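Local coordinates for alpha-galactosidase (Lactobacillus brevis, PDB 3MI6), which probably hydrolyses alpha-galactosides, releasing their terminal, non-reducing alpha-D-galactose units, at residues D[375-380]-D[443-448]; D[366-369]-D[373-376]. One frame throughout, in Å; residues are numbered along the deposited sequence.

Contact 1: residues D[375-380]-D[443-448]; sequences DDDTTS and GRHQFV
Asp377 and Arg444 form the charged half of this contact, and Thr378 with His445 the packed half. The arginine chain is extended from CG to NE and passes the aspartate at about a right angle, meeting it with NE. Arg444 NE donates to Asp377 OD2 at 3.1 Å in a nearly straight bond (164°), close to the guanidinium plane. The oxygen receives it on its anti side, with carboxylate and guanidinium planes turned 72° apart, so this salt bridge is single-pronged and not a flat, two-bond pairing. Asp377 places CG between its backbone N and carbonyl carbon (chi1 60°), which swings the acid toward the arginine, and its CB lies 3.7 Å from Arg444 NH2.

The close packing continues where the methyl of Thr378 settles over one face of the imidazole, CG2 lying 3.4 Å from His445 CG. Arg444 and His445 are the two central residues of a type I' turn from Gly443 to Gln446, and both side chains reach the 375-380 loop.

Elsewhere the fit is looser. His445 ND1 makes a weak bond to Asp377 O at 3.4 Å, and a water takes up the same carbonyl, again weakly, 2.8 Å from Asp377 O. That water also accepts a weak bond from Gln446 NE2, bridging the loops where side chains do not meet directly. All four directly touching residues are partly exposed, and Glu63 of a second subunit packs on His445.

Arg444, a predicted substrate-binding residue, also touches Asn481, another one. The arrangement exemplifies how a TIM-barrel glycosidase builds its site: loops following successive parallel strands, here 363-366 and 408-413, meet at the C-terminal ends of the barrel strands and position polar side chains there.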
ATOM      1  N   ASP D 375     -32.883 -24.537  34.681  1.00 62.33           N
ATOM      2  CA  ASP D 375     -31.962 -25.658  34.622  1.00 61.64           C
ATOM      3  C   ASP D 375     -31.474 -25.754  33.195  1.00 66.06           C
ATOM      4  O   ASP D 375     -30.569 -26.529  32.863  1.00 64.04           O
ATOM      5  CB  ASP D 375     -32.669 -26.930  35.062  1.00 63.95           C
ATOM      6  CG  ASP D 375     -33.115 -26.859  36.507  1.00 72.93           C
ATOM      7  OD1 ASP D 375     -32.251 -26.585  37.374  1.00 73.32           O
ATOM      8  OD2 ASP D 375     -34.323 -27.054  36.778  1.00 73.50           O
ATOM      9  N   ASP D 376     -32.081 -24.916  32.364  1.00 65.07           N
ATOM     10  CA  ASP D 376     -31.777 -24.840  30.952  1.00 63.65           C
ATOM     11  C   ASP D 376     -31.747 -23.373  30.593  1.00 63.05           C
ATOM     12  O   ASP D 376     -32.048 -22.522  31.436  1.00 58.75           O
ATOM     13  CB  ASP D 376     -32.882 -25.527  30.150  1.00 63.34           C
ATOM     14  CG  ASP D 376     -32.364 -26.693  29.335  1.00 71.84           C
ATOM     15  OD1 ASP D 376     -31.207 -27.110  29.565  1.00 76.40           O
ATOM     16  OD2 ASP D 376     -33.106 -27.196  28.462  1.00 76.73           O
ATOM     17  N   ASP D 377     -31.394 -23.065  29.347  1.00 58.93           N
ATOM     18  CA  ASP D 377     -31.550 -21.693  28.870  1.00 58.78           C
ATOM     19  C   ASP D 377     -32.821 -21.492  28.032  1.00 55.22           C
ATOM     20  O   ASP D 377     -32.795 -20.826  26.995  1.00 50.74           O
ATOM     21  CB  ASP D 377     -30.276 -21.150  28.167  1.00 57.65           C
ATOM     22  CG  ASP D 377     -29.858 -21.957  26.933  1.00 56.40           C
ATOM     23  OD1 ASP D 377     -30.391 -23.073  26.703  1.00 54.80           O
ATOM     24  OD2 ASP D 377     -28.970 -21.451  26.200  1.00 48.07           O
ATOM     25  N   THR D 378     -33.937 -22.050  28.498  1.00 55.32           N
ATOM     26  CA  THR D 378     -35.175 -21.985  27.728  1.00 56.78           C
ATOM     27  C   THR D 378     -36.429 -21.876  28.580  1.00 53.68           C
ATOM     28  O   THR D 378     -37.504 -22.258  28.136  1.00 57.33           O
ATOM     29  CB  THR D 378     -35.339 -23.241  26.843  1.00 60.02           C
ATOM     30  OG1 THR D 378     -35.574 -24.384  27.676  1.00 62.87           O
ATOM     31  CG2 THR D 378     -34.098 -23.494  26.002  1.00 56.14           C
ATOM     32  N   THR D 379     -36.299 -21.381  29.804  1.00 53.34           N
ATOM     33  CA  THR D 379     -37.421 -21.387  30.749  1.00 56.95           C
ATOM     34  C   THR D 379     -37.163 -20.456  31.922  1.00 56.79           C
ATOM     35  O   THR D 379     -36.026 -20.305  32.331  1.00 61.03           O
ATOM     36  CB  THR D 379     -37.662 -22.800  31.373  1.00 57.23           C
ATOM     37  OG1 THR D 379     -37.324 -22.770  32.763  1.00 59.59           O
ATOM     38  CG2 THR D 379     -36.817 -23.887  30.691  1.00 61.25           C
ATOM     39  N   SER D 380     -38.212 -19.830  32.451  1.00 56.70           N
ATOM     40  CA  SER D 380     -38.132 -19.045  33.701  1.00 56.62           C
ATOM     41  C   SER D 380     -37.566 -17.644  33.579  1.00 56.67           C
ATOM     42  O   SER D 380     -37.523 -16.902  34.556  1.00 58.51           O
ATOM     43  CB  SER D 380     -37.174 -19.669  34.728  1.00 57.86           C
ATOM     44  OG  SER D 380     -37.361 -21.064  34.856  1.00 59.28           O
ATOM     45  N   GLY D 443     -34.788 -15.932  20.175  1.00 43.26           N
ATOM     46  CA  GLY D 443     -33.371 -15.630  20.273  1.00 40.94           C
ATOM     47  C   GLY D 443     -32.897 -16.323  21.521  1.00 43.01           C
ATOM     48  O   GLY D 443     -33.371 -16.005  22.615  1.00 42.14           O
ATOM     49  N   ARG D 444     -31.992 -17.284  21.367  1.00 42.45           N
ATOM     50  CA  ARG D 444     -31.588 -18.106  22.498  1.00 45.20           C
ATOM     51  C   ARG D 444     -32.838 -18.533  23.289  1.00 46.45           C
ATOM     52  O   ARG D 444     -32.864 -18.455  24.521  1.00 44.69           O
ATOM     53  CB  ARG D 444     -30.608 -17.342  23.404  1.00 43.70           C
ATOM     54  CG  ARG D 444     -29.852 -18.227  24.382  1.00 43.60           C
ATOM     55  CD  ARG D 444     -29.136 -17.441  25.465  1.00 45.09           C
ATOM     56  NE  ARG D 444     -28.505 -18.355  26.424  1.00 57.00           N
ATOM     57  CZ  ARG D 444     -27.899 -17.987  27.553  1.00 54.21           C
ATOM     58  NH1 ARG D 444     -27.838 -16.704  27.894  1.00 53.14           N
ATOM     59  NH2 ARG D 444     -27.358 -18.905  28.351  1.00 51.92           N
ATOM     60  N   HIS D 445     -33.881 -18.939  22.565  1.00 46.43           N
ATOM     61  CA  HIS D 445     -35.111 -19.479  23.164  1.00 47.19           C
ATOM     62  C   HIS D 445     -35.837 -18.492  24.107  1.00 45.83           C
ATOM     63  O   HIS D 445     -36.384 -18.891  25.135  1.00 49.43           O
ATOM     64  CB  HIS D 445     -34.829 -20.842  23.841  1.00 47.38           C
ATOM     65  CG  HIS D 445     -33.705 -21.613  23.202  1.00 51.15           C
ATOM     66  ND1 HIS D 445     -32.405 -21.560  23.664  1.00 51.44           N
ATOM     67  CD2 HIS D 445     -33.683 -22.430  22.121  1.00 51.31           C
ATOM     68  CE1 HIS D 445     -31.633 -22.314  22.900  1.00 49.99           C
ATOM     69  NE2 HIS D 445     -32.383 -22.850  21.954  1.00 50.67           N
ATOM     70  N   GLN D 446     -35.831 -17.209  23.739  1.00 44.47           N
ATOM     71  CA  GLN D 446     -36.457 -16.139  24.524  1.00 41.55           C
ATOM     72  C   GLN D 446     -36.926 -14.953  23.652  1.00 45.36           C
ATOM     73  O   GLN D 446     -36.643 -14.879  22.448  1.00 44.06           O
ATOM     74  CB  GLN D 446     -35.492 -15.630  25.588  1.00 42.67           C
ATOM     75  CG  GLN D 446     -34.449 -14.647  25.067  1.00 45.09           C
ATOM     76  CD  GLN D 446     -33.194 -14.577  25.947  1.00 48.03           C
ATOM     77  OE1 GLN D 446     -32.595 -13.510  26.104  1.00 45.54           O
ATOM     78  NE2 GLN D 446     -32.785 -15.724  26.511  1.00 47.24           N
ATOM     79  N   PHE D 447     -37.652 -14.024  24.265  1.00 45.10           N
ATOM     80  CA  PHE D 447     -38.180 -12.866  23.551  1.00 44.16           C
ATOM     81  C   PHE D 447     -38.028 -11.655  24.436  1.00 44.43           C
ATOM     82  O   PHE D 447     -37.675 -11.800  25.604  1.00 46.15           O
ATOM     83  CB  PHE D 447     -39.648 -13.091  23.225  1.00 45.34           C
ATOM     84  CG  PHE D 447     -39.881 -14.318  22.420  1.00 44.23           C
ATOM     85  CD1 PHE D 447     -39.945 -15.555  23.039  1.00 41.62           C
ATOM     86  CD2 PHE D 447     -39.986 -14.241  21.038  1.00 40.12           C
ATOM     87  CE1 PHE D 447     -40.128 -16.687  22.302  1.00 41.47           C
ATOM     88  CE2 PHE D 447     -40.175 -15.368  20.293  1.00 40.19           C
ATOM     89  CZ  PHE D 447     -40.251 -16.596  20.923  1.00 42.43           C
ATOM     90  N   VAL D 448     -38.293 -10.465  23.902  1.00 40.81           N
ATOM     91  CA  VAL D 448     -38.025  -9.261  24.674  1.00 42.05           C
ATOM     92  C   VAL D 448     -39.286  -8.550  25.178  1.00 43.55           C
ATOM     93  O   VAL D 448     -40.291  -8.471  24.477  1.00 45.40           O
ATOM     94  CB  VAL D 448     -37.004  -8.304  23.961  1.00 41.75           C
ATOM     95  CG1 VAL D 448     -36.530  -8.881  22.640  1.00 38.88           C
ATOM     96  CG2 VAL D 448     -37.579  -6.937  23.764  1.00 42.97           C
TER
HETATM   97  O   HOH W   1     -33.813 -18.378  27.863  1.00 48.22           O

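Contact 2: residues D[366-369]-D[373-376]; sequences LDDG and HRDD
The carboxylate of Asp368 and the guanidinium of Arg374 lie nearly in one plane, only 5° apart, with the acid set against the edge of the arginine. Over one guanidinium face stands the carbonyl of Asp376, its O 3.5 Å above the plane and displaced toward the rim. The edge is gripped side-on: Arg374 NE donates to Asp368 OD1 at 2.9 Å, and Arg374 NH2 to Asp368 OD2 at 2.6 Å. Both oxygens use their syn lone pairs, so two bonds fix the rotation of the acid as well as its position. Two bends in the arginine chain, at chi2 (-72°) and chi3 (-82°), turn the guanidinium alongside an acid that lies only six residues earlier.

The first segment runs off the end of strand 363-366, the second strand of the closed eight-stranded parallel barrel, into the loop that also holds 373-376, and its Asp367 and Asp368 are predicted to bind substrate. The geometry of Arg374 is consistent with a second-shell residue that positions Asp368, while Trp412 of strand 408-413 touches the same acid. With an alanine here in place of Arg374 both bonds to the buried Asp368 carboxylate go, and the acid would probably be freer to turn, without the partner that holds it flat.

Close to the salt bridge the first side-chain carbon of Arg374 rests on the backbone of Gly369, CB lying 3.5 Å from Gly369 CA. The backbone angles of Gly369 are ones that a residue with a side chain would hardly adopt. Arg374 is itself the centre of an inverse gamma turn, closed by a weak bond from Asp375 N to His373 O. At the other end, Asp368 N donates to Asp367 OD2 at 2.8 Å, while Asp367 OD1 is held by Lys477 and Asn335.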
ATOM      1  N   LEU D 366     -23.142 -15.052  41.964  1.00 44.91           N
ATOM      2  CA  LEU D 366     -23.988 -16.122  41.474  1.00 46.33           C
ATOM      3  C   LEU D 366     -24.551 -15.744  40.095  1.00 52.58           C
ATOM      4  O   LEU D 366     -25.161 -14.677  39.941  1.00 50.98           O
ATOM      5  CB  LEU D 366     -25.109 -16.347  42.473  1.00 49.56           C
ATOM      6  CG  LEU D 366     -26.203 -17.346  42.133  1.00 54.68           C
ATOM      7  CD1 LEU D 366     -25.617 -18.715  41.985  1.00 53.32           C
ATOM      8  CD2 LEU D 366     -27.269 -17.323  43.221  1.00 59.14           C
ATOM      9  N   ASP D 367     -24.340 -16.593  39.088  1.00 50.47           N
ATOM     10  CA  ASP D 367     -24.764 -16.257  37.726  1.00 49.56           C
ATOM     11  C   ASP D 367     -26.088 -16.922  37.369  1.00 51.56           C
ATOM     12  O   ASP D 367     -26.895 -17.235  38.246  1.00 55.66           O
ATOM     13  CB  ASP D 367     -23.679 -16.608  36.687  1.00 52.13           C
ATOM     14  CG  ASP D 367     -23.656 -15.637  35.482  1.00 52.43           C
ATOM     15  OD1 ASP D 367     -22.963 -14.591  35.555  1.00 49.17           O
ATOM     16  OD2 ASP D 367     -24.311 -15.934  34.456  1.00 48.01           O
ATOM     17  N   ASP D 368     -26.294 -17.133  36.073  1.00 48.75           N
ATOM     18  CA  ASP D 368     -27.547 -17.634  35.536  1.00 50.17           C
ATOM     19  C   ASP D 368     -27.954 -18.942  36.211  1.00 54.56           C
ATOM     20  O   ASP D 368     -27.126 -19.835  36.390  1.00 56.38           O
ATOM     21  CB  ASP D 368     -27.404 -17.835  34.018  1.00 51.14           C
ATOM     22  CG  ASP D 368     -28.743 -17.920  33.293  1.00 49.16           C
ATOM     23  OD1 ASP D 368     -29.760 -18.291  33.905  1.00 50.69           O
ATOM     24  OD2 ASP D 368     -28.771 -17.623  32.088  1.00 48.80           O
ATOM     25  N   GLY D 369     -29.224 -19.041  36.600  1.00 54.09           N
ATOM     26  CA  GLY D 369     -29.774 -20.295  37.078  1.00 55.70           C
ATOM     27  C   GLY D 369     -30.466 -20.279  38.430  1.00 56.85           C
ATOM     28  O   GLY D 369     -31.060 -21.271  38.830  1.00 62.07           O
ATOM     29  N   HIS D 373     -37.120 -21.885  37.380  1.00 60.73           N
ATOM     30  CA  HIS D 373     -36.637 -23.254  37.233  1.00 64.09           C
ATOM     31  C   HIS D 373     -35.514 -23.350  36.189  1.00 65.28           C
ATOM     32  O   HIS D 373     -35.438 -24.311  35.421  1.00 66.06           O
ATOM     33  CB  HIS D 373     -37.785 -24.254  36.970  1.00 66.55           C
ATOM     34  CG  HIS D 373     -38.867 -23.750  36.055  1.00 66.18           C
ATOM     35  ND1 HIS D 373     -39.711 -22.709  36.392  1.00 67.48           N
ATOM     36  CD2 HIS D 373     -39.274 -24.179  34.836  1.00 62.19           C
ATOM     37  CE1 HIS D 373     -40.567 -22.499  35.406  1.00 61.91           C
ATOM     38  NE2 HIS D 373     -40.326 -23.381  34.453  1.00 62.24           N
ATOM     39  N   ARG D 374     -34.633 -22.349  36.187  1.00 62.13           N
ATOM     40  CA  ARG D 374     -33.543 -22.267  35.220  1.00 61.27           C
ATOM     41  C   ARG D 374     -32.562 -23.421  35.319  1.00 61.90           C
ATOM     42  O   ARG D 374     -31.521 -23.299  35.952  1.00 64.32           O
ATOM     43  CB  ARG D 374     -32.771 -20.956  35.375  1.00 56.31           C
ATOM     44  CG  ARG D 374     -33.480 -19.744  34.832  1.00 55.97           C
ATOM     45  CD  ARG D 374     -33.504 -19.725  33.304  1.00 55.53           C
ATOM     46  NE  ARG D 374     -32.286 -19.209  32.693  1.00 51.75           N
ATOM     47  CZ  ARG D 374     -32.205 -18.747  31.445  1.00 51.85           C
ATOM     48  NH1 ARG D 374     -33.275 -18.722  30.660  1.00 51.52           N
ATOM     49  NH2 ARG D 374     -31.050 -18.294  30.979  1.00 49.64           N
ATOM     50  N   ASP D 375     -32.883 -24.537  34.681  1.00 62.33           N
ATOM     51  CA  ASP D 375     -31.962 -25.658  34.622  1.00 61.64           C
ATOM     52  C   ASP D 375     -31.474 -25.754  33.195  1.00 66.06           C
ATOM     53  O   ASP D 375     -30.569 -26.529  32.863  1.00 64.04           O
ATOM     54  CB  ASP D 375     -32.669 -26.930  35.062  1.00 63.95           C
ATOM     55  CG  ASP D 375     -33.115 -26.859  36.507  1.00 72.93           C
ATOM     56  OD1 ASP D 375     -32.251 -26.585  37.374  1.00 73.32           O
ATOM     57  OD2 ASP D 375     -34.323 -27.054  36.778  1.00 73.50           O
ATOM     58  N   ASP D 376     -32.081 -24.916  32.364  1.00 65.07           N
ATOM     59  CA  ASP D 376     -31.777 -24.840  30.952  1.00 63.65           C
ATOM     60  C   ASP D 376     -31.747 -23.373  30.593  1.00 63.05           C
ATOM     61  O   ASP D 376     -32.048 -22.522  31.436  1.00 58.75           O
ATOM     62  CB  ASP D 376     -32.882 -25.527  30.150  1.00 63.34           C
ATOM     63  CG  ASP D 376     -32.364 -26.693  29.335  1.00 71.84           C
ATOM     64  OD1 ASP D 376     -31.207 -27.110  29.565  1.00 76.40           O
ATOM     65  OD2 ASP D 376     -33.106 -27.196  28.462  1.00 76.73           O
TER

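How the contacts relate
Followed from the N terminus, the chain leaves barrel strand 363-366 and enters contact 2, which closes a tight loop with just three residues between its segments. Contact 1 begins where contact 2 ends, the two sharing Asp375 and Asp376, and closes a far larger loop that takes in helix 394-404 and strands 408-413 and 417-418 before returning at 443-448. The loops are thus chained in succession, with neither nested inside the other. Ser380 OG probably bonds to His373 N, drawing the two ends of 373-380 together, while the intervening Asp377 and Thr378 meet 443-448, and the loops after the second and third barrel strands are tied together.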